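Local coordinates for uncharacterized protein (Magnetospirillum magneticum AMB-1, PDB 5MU5) that probably glycosylates flagellin as a Maf-type glycosyltransferase and is involved in the formation of bacterial flagella, at residues A[245-248]-A[249-253]; A[648-652]-A[653-657]; A[616-619]-A[620-624]; A[565-568]-A[569-572]; A[132-135]-A[136-140]. All coordinates share one frame; numbering follows the deposited sequence.

Contact 1: A[245-248]-A[249-253]; sequences EMEM and TRASY
Glu-247 and Arg-250 form an i to i+3 salt bridge on one turn of the alpha helix 242-257, within the MptE-like part of the chain. The arginine takes the carboxylate side-on, using two nitrogens for two oxygens. NE of Arg-250 reaches OE1 of Glu-247 at 2.9 Å, and NH2 of Arg-250 reaches OE2 of Glu-247 at 3.0 Å. Both hydrogen bonds are close to straight, and both oxygens lie near the guanidinium plane. The two flat groups are 28° apart, nearly coplanar, and OE2 receives NH2 on its syn lone pair. The glutamate manages this because its chain bends at chi2 (47°), which turns the carboxylate toward the arginine; the arginine answers with a bend at chi3. Two bonds to two atoms fix the rotation of both end groups.

Behind the pair runs the regular i to i+4 backbone bonding, including Arg-250 N to Met-246 O at 2.9 Å and Ala-251 N to Glu-247 O, also 2.9 Å. OE2 is shared, since Asn-325 ND2 hydrogen-bonds to it as well. Helix 653-661 packs on the bridge through Asp-653 and Leu-656, and Tyr-643 of helix 618-646 touches the arginine. Another side of the helix faces helix 373-378, where Ser-373 bonds to both Glu-245 OE1 and Thr-249 OG1. Further along, Ser-252 OG is hydrogen-bonded to Asn-351 ND2. The hydroxyl of Thr-249 also lies near its own helix's backbone, with OG1 3.3 Å from Glu-245 O, a weak contact at best.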
loop_
_atom_site.group_PDB
_atom_site.type_symbol
_atom_site.label_atom_id
_atom_site.label_comp_id
_atom_site.label_asym_id
_atom_site.label_seq_id
_atom_site.Cartn_x
_atom_site.Cartn_y
_atom_site.Cartn_z
ATOM N N GLU A 245 -2.735 -9.069 12.428
ATOM C CA GLU A 245 -2.110 -10.207 11.782
ATOM C C GLU A 245 -2.423 -11.466 12.563
ATOM O O GLU A 245 -2.572 -12.516 11.973
ATOM C CB GLU A 245 -0.607 -10.023 11.628
ATOM C CG GLU A 245 -0.232 -8.866 10.702
ATOM C CD GLU A 245 -0.610 -9.087 9.240
ATOM O OE1 GLU A 245 -0.483 -10.227 8.745
ATOM O OE2 GLU A 245 -1.007 -8.098 8.572
ATOM N N MET A 246 -2.518 -11.362 13.887
ATOM C CA MET A 246 -2.929 -12.497 14.701
ATOM C C MET A 246 -4.325 -12.942 14.290
ATOM O O MET A 246 -4.562 -14.133 14.081
ATOM C CB MET A 246 -2.917 -12.173 16.191
ATOM C CG MET A 246 -1.535 -12.074 16.801
ATOM S SD MET A 246 -1.645 -11.611 18.535
ATOM C CE MET A 246 0.024 -11.983 19.043
ATOM N N GLU A 247 -5.244 -11.995 14.151
ATOM C CA GLU A 247 -6.599 -12.349 13.747
ATOM C C GLU A 247 -6.694 -12.973 12.351
ATOM O O GLU A 247 -7.488 -13.874 12.145
ATOM C CB GLU A 247 -7.521 -11.142 13.808
ATOM C CG GLU A 247 -8.944 -11.393 13.302
ATOM C CD GLU A 247 -9.581 -12.668 13.850
ATOM O OE1 GLU A 247 -9.184 -13.102 14.957
ATOM O OE2 GLU A 247 -10.475 -13.248 13.176
ATOM N N MET A 248 -5.913 -12.470 11.398
ATOM C CA MET A 248 -5.972 -12.956 10.024
ATOM C C MET A 248 -5.526 -14.393 9.993
ATOM O O MET A 248 -6.156 -15.225 9.355
ATOM C CB MET A 248 -5.030 -12.182 9.102
ATOM C CG MET A 248 -5.321 -10.712 8.869
ATOM S SD MET A 248 -6.938 -10.350 8.193
ATOM C CE MET A 248 -7.915 -10.061 9.666
ATOM N N THR A 249 -4.408 -14.648 10.664
ATOM C CA THR A 249 -3.801 -15.958 10.710
ATOM C C THR A 249 -4.675 -16.923 11.518
ATOM O O THR A 249 -4.763 -18.095 11.159
ATOM C CB THR A 249 -2.353 -15.877 11.256
ATOM O OG1 THR A 249 -1.532 -15.187 10.318
ATOM C CG2 THR A 249 -1.753 -17.232 11.475
ATOM N N ARG A 250 -5.319 -16.449 12.586
ATOM C CA ARG A 250 -6.240 -17.304 13.348
ATOM C C ARG A 250 -7.455 -17.706 12.484
ATOM O O ARG A 250 -7.839 -18.871 12.432
ATOM C CB ARG A 250 -6.733 -16.610 14.604
ATOM C CG ARG A 250 -7.664 -17.454 15.459
ATOM C CD ARG A 250 -8.526 -16.583 16.349
ATOM N NE ARG A 250 -9.552 -15.914 15.555
ATOM C CZ ARG A 250 -10.728 -16.451 15.235
ATOM N NH1 ARG A 250 -11.061 -17.663 15.658
ATOM N NH2 ARG A 250 -11.569 -15.763 14.483
ATOM N N ALA A 251 -8.045 -16.733 11.807
ATOM C CA ALA A 251 -9.174 -17.005 10.915
ATOM C C ALA A 251 -8.774 -18.057 9.890
ATOM O O ALA A 251 -9.447 -19.060 9.728
ATOM C CB ALA A 251 -9.634 -15.723 10.207
ATOM N N SER A 252 -7.654 -17.825 9.219
ATOM C CA SER A 252 -7.198 -18.718 8.163
ATOM C C SER A 252 -6.888 -20.099 8.714
ATOM O O SER A 252 -7.238 -21.096 8.102
ATOM C CB SER A 252 -5.979 -18.132 7.458
ATOM O OG SER A 252 -5.662 -18.902 6.305
ATOM N N TYR A 253 -6.243 -20.137 9.872
ATOM C CA TYR A 253 -5.917 -21.387 10.537
ATOM C C TYR A 253 -7.203 -22.185 10.741
ATOM O O TYR A 253 -7.288 -23.328 10.334
ATOM C CB TYR A 253 -5.249 -21.108 11.885
ATOM C CG TYR A 253 -4.951 -22.321 12.740
ATOM C CD1 TYR A 253 -5.972 -23.001 13.402
ATOM C CD2 TYR A 253 -3.640 -22.762 12.927
ATOM C CE1 TYR A 253 -5.701 -24.098 14.189
ATOM C CE2 TYR A 253 -3.367 -23.856 13.716
ATOM C CZ TYR A 253 -4.409 -24.516 14.339
ATOM O OH TYR A 253 -4.155 -25.594 15.143
#

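Contact 2: A[648-652]-A[653-657]; sequences EAFES and DEELF
Glu-655 folds back from the first turn of helix 653-661 onto the loop before it. CB of Glu-655 sits 3.5 Å from the carbonyl O of Ser-652. From there CG leaves anti to the backbone N (chi1 -175°), and the extended chain brings CD to the backbone of Glu-651 and Phe-650. OE1 of Glu-655 accepts the N-H of Glu-651 at 2.7 Å, the donor standing above the carboxylate plane, 47° out of it. OE2 of Glu-655 approaches the edge of the Phe-650 ring, 3.7 Å from CD1 of Phe-650.

The ring's face is taken by Leu-656, whose CD1 makes a CH-pi contact 3.8 Å from the centroid; Trp-642 meets the same ring edge-to-face. Ser-652, between Phe-650 and Leu-656 in the chain, is the N-cap. Its OG accepts weak bonds from Glu-654 N and Glu-655 N, while its carbonyl O takes a nearly straight bond from Leu-656 N at 3.3 Å.

The glutamate's return bond to Glu-651 N ties the loop to the helix start. Glu-651 OE1 lies only 3.5 Å from Glu-655 OE1, so the two carboxylates probably raise each other's proton affinity, an effect that the backbone N-H, the helix N-terminus and a weak, long ion pair from Lys-659 NZ to Glu-655 OE2 would partly offset.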
loop_
_atom_site.group_PDB
_atom_site.type_symbol
_atom_site.label_atom_id
_atom_site.label_comp_id
_atom_site.label_asym_id
_atom_site.label_seq_id
_atom_site.Cartn_x
_atom_site.Cartn_y
_atom_site.Cartn_z
ATOM N N GLU A 648 -5.828 -22.308 18.349
ATOM C CA GLU A 648 -6.970 -23.183 18.093
ATOM C C GLU A 648 -8.109 -22.953 19.095
ATOM O O GLU A 648 -9.293 -23.072 18.755
ATOM C CB GLU A 648 -6.498 -24.649 18.162
ATOM C CG GLU A 648 -7.346 -25.646 17.384
ATOM C CD GLU A 648 -6.601 -26.951 17.120
ATOM O OE1 GLU A 648 -6.423 -27.745 18.065
ATOM O OE2 GLU A 648 -6.184 -27.188 15.967
ATOM N N ALA A 649 -7.748 -22.602 20.322
ATOM C CA ALA A 649 -8.716 -22.515 21.413
ATOM C C ALA A 649 -9.544 -21.230 21.446
ATOM O O ALA A 649 -10.611 -21.211 22.050
ATOM C CB ALA A 649 -8.017 -22.722 22.746
ATOM N N PHE A 650 -9.082 -20.153 20.820
ATOM C CA PHE A 650 -9.887 -18.920 20.804
ATOM C C PHE A 650 -11.242 -19.220 20.172
ATOM O O PHE A 650 -11.295 -19.745 19.073
ATOM C CB PHE A 650 -9.209 -17.788 20.022
ATOM C CG PHE A 650 -7.895 -17.351 20.597
ATOM C CD1 PHE A 650 -7.843 -16.708 21.832
ATOM C CD2 PHE A 650 -6.709 -17.560 19.895
ATOM C CE1 PHE A 650 -6.628 -16.295 22.365
ATOM C CE2 PHE A 650 -5.492 -17.145 20.421
ATOM C CZ PHE A 650 -5.452 -16.519 21.658
ATOM N N GLU A 651 -12.327 -18.908 20.873
ATOM C CA GLU A 651 -13.679 -19.154 20.358
ATOM C C GLU A 651 -14.073 -18.212 19.219
ATOM O O GLU A 651 -14.908 -18.567 18.392
ATOM C CB GLU A 651 -14.699 -19.049 21.488
ATOM C CG GLU A 651 -14.565 -20.161 22.519
ATOM C CD GLU A 651 -15.300 -19.877 23.825
ATOM O OE1 GLU A 651 -15.711 -18.719 24.062
ATOM O OE2 GLU A 651 -15.452 -20.819 24.635
ATOM N N SER A 652 -13.496 -17.009 19.197
ATOM C CA SER A 652 -13.766 -16.030 18.139
ATOM C C SER A 652 -12.730 -14.908 18.133
ATOM O O SER A 652 -11.931 -14.764 19.065
ATOM C CB SER A 652 -15.148 -15.404 18.317
ATOM O OG SER A 652 -15.100 -14.358 19.272
ATOM N N ASP A 653 -12.776 -14.099 17.082
ATOM C CA ASP A 653 -11.890 -12.944 16.940
ATOM C C ASP A 653 -12.034 -11.976 18.105
ATOM O O ASP A 653 -11.051 -11.337 18.506
ATOM C CB ASP A 653 -12.209 -12.164 15.652
ATOM C CG ASP A 653 -13.629 -11.548 15.650
ATOM O OD1 ASP A 653 -14.553 -12.155 16.254
ATOM O OD2 ASP A 653 -13.815 -10.460 15.049
ATOM N N GLU A 654 -13.267 -11.850 18.615
ATOM C CA GLU A 654 -13.569 -10.900 19.684
ATOM C C GLU A 654 -13.013 -11.379 21.005
ATOM O O GLU A 654 -12.675 -10.567 21.840
ATOM C CB GLU A 654 -15.075 -10.580 19.772
ATOM C CG GLU A 654 -15.562 -9.750 18.575
ATOM C CD GLU A 654 -17.078 -9.517 18.529
ATOM O OE1 GLU A 654 -17.856 -10.379 18.988
ATOM O OE2 GLU A 654 -17.502 -8.461 18.006
ATOM N N GLU A 655 -12.885 -12.688 21.187
ATOM C CA GLU A 655 -12.262 -13.202 22.401
ATOM C C GLU A 655 -10.772 -12.844 22.368
ATOM O O GLU A 655 -10.223 -12.298 23.340
ATOM C CB GLU A 655 -12.438 -14.714 22.524
ATOM C CG GLU A 655 -11.914 -15.281 23.841
ATOM C CD GLU A 655 -11.653 -16.784 23.797
ATOM O OE1 GLU A 655 -12.493 -17.529 23.242
ATOM O OE2 GLU A 655 -10.600 -17.225 24.320
ATOM N N LEU A 656 -10.127 -13.146 21.244
ATOM C CA LEU A 656 -8.702 -12.862 21.059
ATOM C C LEU A 656 -8.378 -11.381 21.264
ATOM O O LEU A 656 -7.424 -11.036 21.995
ATOM C CB LEU A 656 -8.256 -13.288 19.667
ATOM C CG LEU A 656 -6.859 -12.867 19.230
ATOM C CD1 LEU A 656 -5.794 -13.296 20.231
ATOM C CD2 LEU A 656 -6.591 -13.501 17.881
ATOM N N PHE A 657 -9.181 -10.532 20.616
ATOM C CA PHE A 657 -9.019 -9.082 20.674
ATOM C C PHE A 657 -9.226 -8.559 22.090
ATOM O O PHE A 657 -8.473 -7.706 22.539
ATOM C CB PHE A 657 -9.951 -8.346 19.681
ATOM C CG PHE A 657 -9.627 -6.884 19.533
ATOM C CD1 PHE A 657 -8.495 -6.478 18.820
ATOM C CD2 PHE A 657 -10.426 -5.905 20.129
ATOM C CE1 PHE A 657 -8.166 -5.131 18.700
ATOM C CE2 PHE A 657 -10.115 -4.556 19.995
ATOM C CZ PHE A 657 -8.980 -4.169 19.283
#

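Contact 3: A[616-619]-A[620-624]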
loop_
_atom_site.group_PDB
_atom_site.type_symbol
_atom_site.label_atom_id
_atom_site.label_comp_id
_atom_site.label_asym_id
_atom_site.label_seq_id
_atom_site.Cartn_x
_atom_site.Cartn_y
_atom_site.Cartn_z
ATOM N N ASP A 616 21.213 19.162 24.857
ATOM C CA ASP A 616 22.336 18.461 25.490
ATOM C C ASP A 616 21.908 17.282 26.371
ATOM O O ASP A 616 22.755 16.562 26.874
ATOM C CB ASP A 616 23.232 19.428 26.283
ATOM C CG ASP A 616 22.505 20.103 27.440
ATOM O OD1 ASP A 616 21.257 20.004 27.520
ATOM O OD2 ASP A 616 23.191 20.742 28.269
ATOM N N ARG A 617 20.606 17.101 26.568
ATOM C CA ARG A 617 20.089 15.933 27.275
ATOM C C ARG A 617 19.431 14.932 26.298
ATOM O O ARG A 617 18.720 14.026 26.716
ATOM C CB ARG A 617 19.094 16.367 28.359
ATOM C CG ARG A 617 19.744 17.148 29.507
ATOM C CD ARG A 617 18.741 17.570 30.583
ATOM N NE ARG A 617 18.155 16.407 31.245
ATOM C CZ ARG A 617 17.012 16.399 31.933
ATOM N NH1 ARG A 617 16.299 17.491 32.104
ATOM N NH2 ARG A 617 16.577 15.269 32.464
ATOM N N LYS A 618 19.675 15.099 25.002
ATOM C CA LYS A 618 19.106 14.205 23.985
ATOM C C LYS A 618 19.440 12.722 24.241
ATOM O O LYS A 618 18.576 11.863 24.056
ATOM C CB LYS A 618 19.579 14.626 22.582
ATOM C CG LYS A 618 18.956 13.851 21.434
ATOM C CD LYS A 618 19.422 14.396 20.089
ATOM C CE LYS A 618 18.988 13.471 18.973
ATOM N NZ LYS A 618 19.470 13.901 17.635
ATOM N N ALA A 619 20.668 12.433 24.676
ATOM C CA ALA A 619 21.109 11.054 24.971
ATOM C C ALA A 619 20.240 10.364 26.017
ATOM O O ALA A 619 20.051 9.144 25.948
ATOM C CB ALA A 619 22.574 11.022 25.404
ATOM N N GLU A 620 19.710 11.135 26.969
ATOM C CA GLU A 620 18.815 10.591 27.988
ATOM C C GLU A 620 17.552 10.096 27.328
ATOM O O GLU A 620 17.025 9.062 27.711
ATOM C CB GLU A 620 18.441 11.632 29.033
ATOM C CG GLU A 620 19.596 12.140 29.878
ATOM C CD GLU A 620 19.198 13.299 30.792
ATOM O OE1 GLU A 620 18.038 13.352 31.240
ATOM O OE2 GLU A 620 20.054 14.157 31.094
ATOM N N PHE A 621 17.065 10.827 26.333
ATOM C CA PHE A 621 15.852 10.409 25.639
ATOM C C PHE A 621 16.117 9.193 24.785
ATOM O O PHE A 621 15.272 8.315 24.684
ATOM C CB PHE A 621 15.269 11.529 24.799
ATOM C CG PHE A 621 13.887 11.234 24.276
ATOM C CD1 PHE A 621 12.887 10.808 25.120
ATOM C CD2 PHE A 621 13.587 11.423 22.942
ATOM C CE1 PHE A 621 11.616 10.548 24.640
ATOM C CE2 PHE A 621 12.319 11.173 22.457
ATOM C CZ PHE A 621 11.335 10.722 23.307
ATOM N N TRP A 622 17.294 9.148 24.164
ATOM C CA TRP A 622 17.716 7.960 23.445
ATOM C C TRP A 622 17.727 6.728 24.368
ATOM O O TRP A 622 17.316 5.657 23.962
ATOM C CB TRP A 622 19.086 8.157 22.797
ATOM C CG TRP A 622 19.017 8.581 21.363
ATOM C CD1 TRP A 622 19.504 9.729 20.821
ATOM C CD2 TRP A 622 18.404 7.856 20.284
ATOM N NE1 TRP A 622 19.243 9.766 19.472
ATOM C CE2 TRP A 622 18.582 8.625 19.112
ATOM C CE3 TRP A 622 17.758 6.623 20.193
ATOM C CZ2 TRP A 622 18.123 8.211 17.872
ATOM C CZ3 TRP A 622 17.300 6.204 18.965
ATOM C CH2 TRP A 622 17.471 7.001 17.811
ATOM N N GLU A 623 18.214 6.872 25.594
ATOM C CA GLU A 623 18.215 5.753 26.535
ATOM C C GLU A 623 16.764 5.324 26.873
ATOM O O GLU A 623 16.443 4.130 26.901
ATOM C CB GLU A 623 19.034 6.095 27.781
ATOM C CG GLU A 623 18.849 5.157 28.980
ATOM C CD GLU A 623 18.991 3.672 28.651
ATOM O OE1 GLU A 623 19.741 3.299 27.725
ATOM O OE2 GLU A 623 18.329 2.860 29.329
ATOM N N ILE A 624 15.887 6.299 27.093
ATOM C CA ILE A 624 14.461 6.019 27.286
ATOM C C ILE A 624 13.869 5.223 26.130
ATOM O O ILE A 624 13.115 4.259 26.337
ATOM C CB ILE A 624 13.679 7.321 27.473
ATOM C CG1 ILE A 624 13.970 7.870 28.879
ATOM C CG2 ILE A 624 12.178 7.087 27.306
ATOM C CD1 ILE A 624 13.443 9.264 29.135
#
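Arg-617 and Glu-620 meet at the start of helix 618-646, where Arg-617 holds the N-cap position. The guanidinium presents the edge carrying NE and NH2, and the carboxylate lies at that edge with its plane turned 46° from the arginine's. OE1 of Glu-620 takes NH2 of Arg-617 on its syn lone pair at 2.7 Å. NE of Arg-617 gives its straighter bond to OE2 of Glu-620, at 2.9 Å, and a weak second one to OE1. The twist between the planes shows at OE2, which NE meets on the syn side but 34° out of the carboxylate plane. A bend at chi3 of the arginine (64°) turns its end toward the extended glutamate, whose OE2 also rests 3.4 Å from Arg-617 CG.

Next in the chain, Lys-618 lies beside Trp-622, one turn further along, and the two point the same way. The fully extended lysine brings CE to 3.7 Å from the indole NE1 of Trp-622, an oblique approach. That NE1 is buried and has no hydrogen-bond partner in the model.

NH2 of the arginine has a further acceptor in Ser-108 O, just beyond helix 92-107. Phe-621 packs against that helix and against helix 589-609, and also meets Phe-112 of strand 111-112 edge-to-face, while Trp-622 lies against Ser-568 and Leu-571. The first turns of helix 618-646 thus lie against helices 92-107, 589-609 and 568-579.

Contact 4: A[565-568]-A[569-572]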
loop_
_atom_site.group_PDB
_atom_site.type_symbol
_atom_site.label_atom_id
_atom_site.label_comp_id
_atom_site.label_asym_id
_atom_site.label_seq_id
_atom_site.Cartn_x
_atom_site.Cartn_y
_atom_site.Cartn_z
ATOM N N VAL A 565 21.491 2.630 18.989
ATOM C CA VAL A 565 20.884 3.701 19.769
ATOM C C VAL A 565 21.736 4.956 19.610
ATOM O O VAL A 565 22.962 4.905 19.757
ATOM C CB VAL A 565 20.756 3.333 21.278
ATOM C CG1 VAL A 565 22.092 2.877 21.867
ATOM C CG2 VAL A 565 20.184 4.505 22.071
ATOM N N GLY A 566 21.090 6.071 19.285
ATOM C CA GLY A 566 21.794 7.348 19.116
ATOM C C GLY A 566 22.123 7.679 17.662
ATOM O O GLY A 566 22.386 8.822 17.359
ATOM N N ASP A 567 22.126 6.686 16.768
ATOM C CA ASP A 567 22.459 6.903 15.360
ATOM C C ASP A 567 21.207 6.588 14.558
ATOM O O ASP A 567 20.990 5.456 14.139
ATOM C CB ASP A 567 23.682 6.050 14.938
ATOM C CG ASP A 567 24.219 6.425 13.546
ATOM O OD1 ASP A 567 23.458 7.024 12.736
ATOM O OD2 ASP A 567 25.399 6.102 13.256
ATOM N N SER A 568 20.393 7.621 14.350
ATOM C CA SER A 568 19.045 7.483 13.789
ATOM C C SER A 568 19.038 6.785 12.453
ATOM O O SER A 568 18.327 5.811 12.252
ATOM C CB SER A 568 18.362 8.843 13.602
ATOM O OG SER A 568 18.250 9.538 14.823
ATOM N N ASN A 569 19.834 7.290 11.534
ATOM C CA ASN A 569 19.805 6.783 10.195
ATOM C C ASN A 569 20.323 5.347 10.096
ATOM O O ASN A 569 19.707 4.505 9.431
ATOM C CB ASN A 569 20.554 7.732 9.283
ATOM C CG ASN A 569 19.841 9.069 9.123
ATOM O OD1 ASN A 569 18.708 9.267 9.598
ATOM N ND2 ASN A 569 20.505 10.006 8.445
ATOM N N ARG A 570 21.433 5.056 10.770
ATOM C CA ARG A 570 21.994 3.710 10.754
ATOM C C ARG A 570 21.008 2.714 11.380
ATOM O O ARG A 570 20.772 1.652 10.834
ATOM C CB ARG A 570 23.362 3.677 11.444
ATOM C CG ARG A 570 24.063 2.316 11.411
ATOM C CD ARG A 570 24.253 1.746 9.998
ATOM N NE ARG A 570 24.881 2.688 9.045
ATOM C CZ ARG A 570 25.080 2.440 7.742
ATOM N NH1 ARG A 570 24.709 1.273 7.197
ATOM N NH2 ARG A 570 25.652 3.367 6.972
ATOM N N LEU A 571 20.417 3.089 12.505
ATOM C CA LEU A 571 19.424 2.268 13.178
ATOM C C LEU A 571 18.259 1.964 12.279
ATOM O O LEU A 571 17.805 0.817 12.244
ATOM C CB LEU A 571 18.900 2.976 14.430
ATOM C CG LEU A 571 17.780 2.262 15.171
ATOM C CD1 LEU A 571 18.183 0.830 15.482
ATOM C CD2 LEU A 571 17.464 3.032 16.438
ATOM N N MET A 572 17.767 2.980 11.566
ATOM C CA MET A 572 16.639 2.781 10.617
ATOM C C MET A 572 17.016 1.911 9.453
ATOM O O MET A 572 16.226 1.077 9.036
ATOM C CB MET A 572 16.110 4.094 10.040
ATOM C CG MET A 572 15.047 4.784 10.852
ATOM S SD MET A 572 13.605 3.799 11.316
ATOM C CE MET A 572 13.276 2.769 9.879
HETATM O O HOH W 1 21.603 9.602 11.843
#
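OD1 of Asp-567 is gripped from two sources at the N-terminus of helix 568-579. The backbone N of Arg-570 gives it a weak but nearly straight bond of 3.4 Å, and a water donates to it at 3.3 Å. That same water accepts from Asn-569 N at 2.9 Å, so it extends the cap to a second N-H of the first turn. Asp-567 is therefore an N-cap that serves the amide of Arg-570 directly and that of Asn-569 through a water.

With CG anti to the backbone N (chi1 -170°), the carboxylate swings over the helix start and lies alongside Arg-570, its CG 3.6 Å from Arg-570 CB. The arginine's own bends carry its charged end away: NE stays 5.4 Å from Asp-567 OD2. The negative charge at this helix end would probably be favoured by the helix dipole.

Asp-567 also contributes its carbonyl O, which takes Leu-571 N at 2.9 Å, nearly along the C=O axis.

Leu-571 touches Met-561 and His-564 of helix 546-564, and also meets Tyr-605 of helix 589-609. Trp-622 of helix 618-646 packs on Val-565, while Met-572 reaches Met-599 and Ala-602 of helix 589-609.

Contact 5: A[132-135]-A[136-140]; sequences GYQL and PILLE
A chi1 of 66° sets CG of Gln-134 between its own backbone N and carbonyl carbon, and a bend at chi2 (-79°) then turns the amide back toward the preceding loop. What remains facing the helix is the aliphatic part: CG of Gln-134 meets CD1 of Leu-138 at 3.8 Å. The leucine comes across it at a slant, and CG of Leu-138 also rests 3.5 Å from the carbonyl O of Gln-134. The same oxygen accepts Leu-138 N at 3.1 Å in a nearly straight bond. The amide end of the glutamine is occupied by the loop, since NE2 bonds to Leu-129 O.

All this happens at the beginning of helix 134-142, the crossover helix of a beta-alpha-beta unit between the parallel strands 123-127 and 146-150 in the N-terminal Maf domain. Pro-136 suits the first turn, where its nitrogen, having no hydrogen, need not find an acceptor. CD of Pro-136 lies 3.3 Å from CB of Leu-135, a closeness that the peptide link between them largely sets. The carbonyl O of Leu-135 takes Leu-139 N at 2.9 Å, and CG of Leu-139 lies beside that oxygen.

Gln-134 and Leu-138 rest on Phe-213 of the edge strand 211-214, while Leu-135 and Leu-139 both touch Leu-169 of helix 166-171. Ile-137 turns to helix 61-71, meeting Glu-66 and Ala-69; Tyr-133 touches Glu-66 too and sends its OH to Leu-47 O.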
loop_
_atom_site.group_PDB
_atom_site.type_symbol
_atom_site.label_atom_id
_atom_site.label_comp_id
_atom_site.label_asym_id
_atom_site.label_seq_id
_atom_site.Cartn_x
_atom_site.Cartn_y
_atom_site.Cartn_z
ATOM N N GLY A 132 24.317 20.862 -9.922
ATOM C CA GLY A 132 24.552 20.280 -8.608
ATOM C C GLY A 132 25.337 21.100 -7.619
ATOM O O GLY A 132 25.807 20.570 -6.619
ATOM N N TYR A 133 25.478 22.395 -7.873
ATOM C CA TYR A 133 26.157 23.292 -6.932
ATOM C C TYR A 133 25.548 23.235 -5.504
ATOM O O TYR A 133 26.255 23.391 -4.517
ATOM C CB TYR A 133 26.115 24.730 -7.456
ATOM C CG TYR A 133 26.895 24.966 -8.737
ATOM C CD1 TYR A 133 28.228 24.581 -8.835
ATOM C CD2 TYR A 133 26.315 25.608 -9.828
ATOM C CE1 TYR A 133 28.961 24.805 -9.984
ATOM C CE2 TYR A 133 27.039 25.846 -10.984
ATOM C CZ TYR A 133 28.368 25.434 -11.056
ATOM O OH TYR A 133 29.126 25.645 -12.185
ATOM N N GLN A 134 24.246 22.996 -5.393
ATOM C CA GLN A 134 23.601 22.888 -4.080
ATOM C C GLN A 134 24.013 21.664 -3.262
ATOM O O GLN A 134 24.051 21.735 -2.037
ATOM C CB GLN A 134 22.056 22.921 -4.207
ATOM C CG GLN A 134 21.391 21.742 -4.935
ATOM C CD GLN A 134 21.475 21.818 -6.461
ATOM O OE1 GLN A 134 22.061 22.739 -7.013
ATOM N NE2 GLN A 134 20.889 20.846 -7.138
ATOM N N LEU A 135 24.348 20.560 -3.928
ATOM C CA LEU A 135 24.593 19.261 -3.246
ATOM C C LEU A 135 25.604 19.221 -2.112
ATOM O O LEU A 135 25.276 18.765 -1.032
ATOM C CB LEU A 135 24.937 18.151 -4.249
ATOM C CG LEU A 135 23.780 17.600 -5.062
ATOM C CD1 LEU A 135 24.309 16.526 -6.000
ATOM C CD2 LEU A 135 22.679 17.034 -4.179
ATOM N N PRO A 136 26.840 19.665 -2.352
ATOM C CA PRO A 136 27.781 19.649 -1.244
ATOM C C PRO A 136 27.184 20.245 0.018
ATOM O O PRO A 136 27.279 19.648 1.077
ATOM C CB PRO A 136 28.927 20.535 -1.738
ATOM C CG PRO A 136 28.850 20.511 -3.224
ATOM C CD PRO A 136 27.435 20.195 -3.598
ATOM N N ILE A 137 26.551 21.405 -0.106
ATOM C CA ILE A 137 25.992 22.122 1.049
ATOM C C ILE A 137 24.849 21.362 1.737
ATOM O O ILE A 137 24.849 21.220 2.951
ATOM C CB ILE A 137 25.506 23.539 0.653
ATOM C CG1 ILE A 137 26.687 24.382 0.158
ATOM C CG2 ILE A 137 24.834 24.234 1.841
ATOM C CD1 ILE A 137 26.297 25.641 -0.597
ATOM N N LEU A 138 23.885 20.872 0.962
ATOM C CA LEU A 138 22.744 20.134 1.519
ATOM C C LEU A 138 23.200 18.841 2.217
ATOM O O LEU A 138 22.688 18.475 3.264
ATOM C CB LEU A 138 21.722 19.799 0.412
ATOM C CG LEU A 138 21.044 20.956 -0.343
ATOM C CD1 LEU A 138 20.237 20.450 -1.544
ATOM C CD2 LEU A 138 20.138 21.722 0.588
ATOM N N LEU A 139 24.188 18.171 1.635
ATOM C CA LEU A 139 24.721 16.932 2.199
ATOM C C LEU A 139 25.416 17.164 3.517
ATOM O O LEU A 139 25.209 16.414 4.472
ATOM C CB LEU A 139 25.682 16.262 1.210
ATOM C CG LEU A 139 24.974 15.803 -0.074
ATOM C CD1 LEU A 139 25.984 15.319 -1.108
ATOM C CD2 LEU A 139 23.914 14.744 0.197
ATOM N N GLU A 140 26.217 18.222 3.576
ATOM C CA GLU A 140 26.918 18.584 4.806
ATOM C C GLU A 140 25.941 18.976 5.926
ATOM O O GLU A 140 26.170 18.659 7.081
ATOM C CB GLU A 140 27.923 19.719 4.529
ATOM C CG GLU A 140 28.929 19.960 5.649
ATOM C CD GLU A 140 28.342 20.695 6.849
ATOM O OE1 GLU A 140 27.467 21.582 6.671
ATOM O OE2 GLU A 140 28.767 20.389 7.983
#

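Along the chain the order is contact 5, contact 1, contact 4, contact 3, contact 2. Contact 5 belongs to the N-terminal Maf domain and contact 1 to the MptE-like part, their centres about 49 Å apart on opposite sides of the chain's centre. The other three lie in the C-terminal helical bundle, which reaches both. At one end contacts 3 and 4 touch through Trp-622, centres about 13 Å apart. At the other, contact 2 meets contact 1, with Tyr-253 OH 2.7 Å from Glu-648 OE2, a probable hydrogen bond. Helix 618-646 spans the roughly 40 Å between the centres of contacts 3 and 2, so the bundle links the two ends of the molecule.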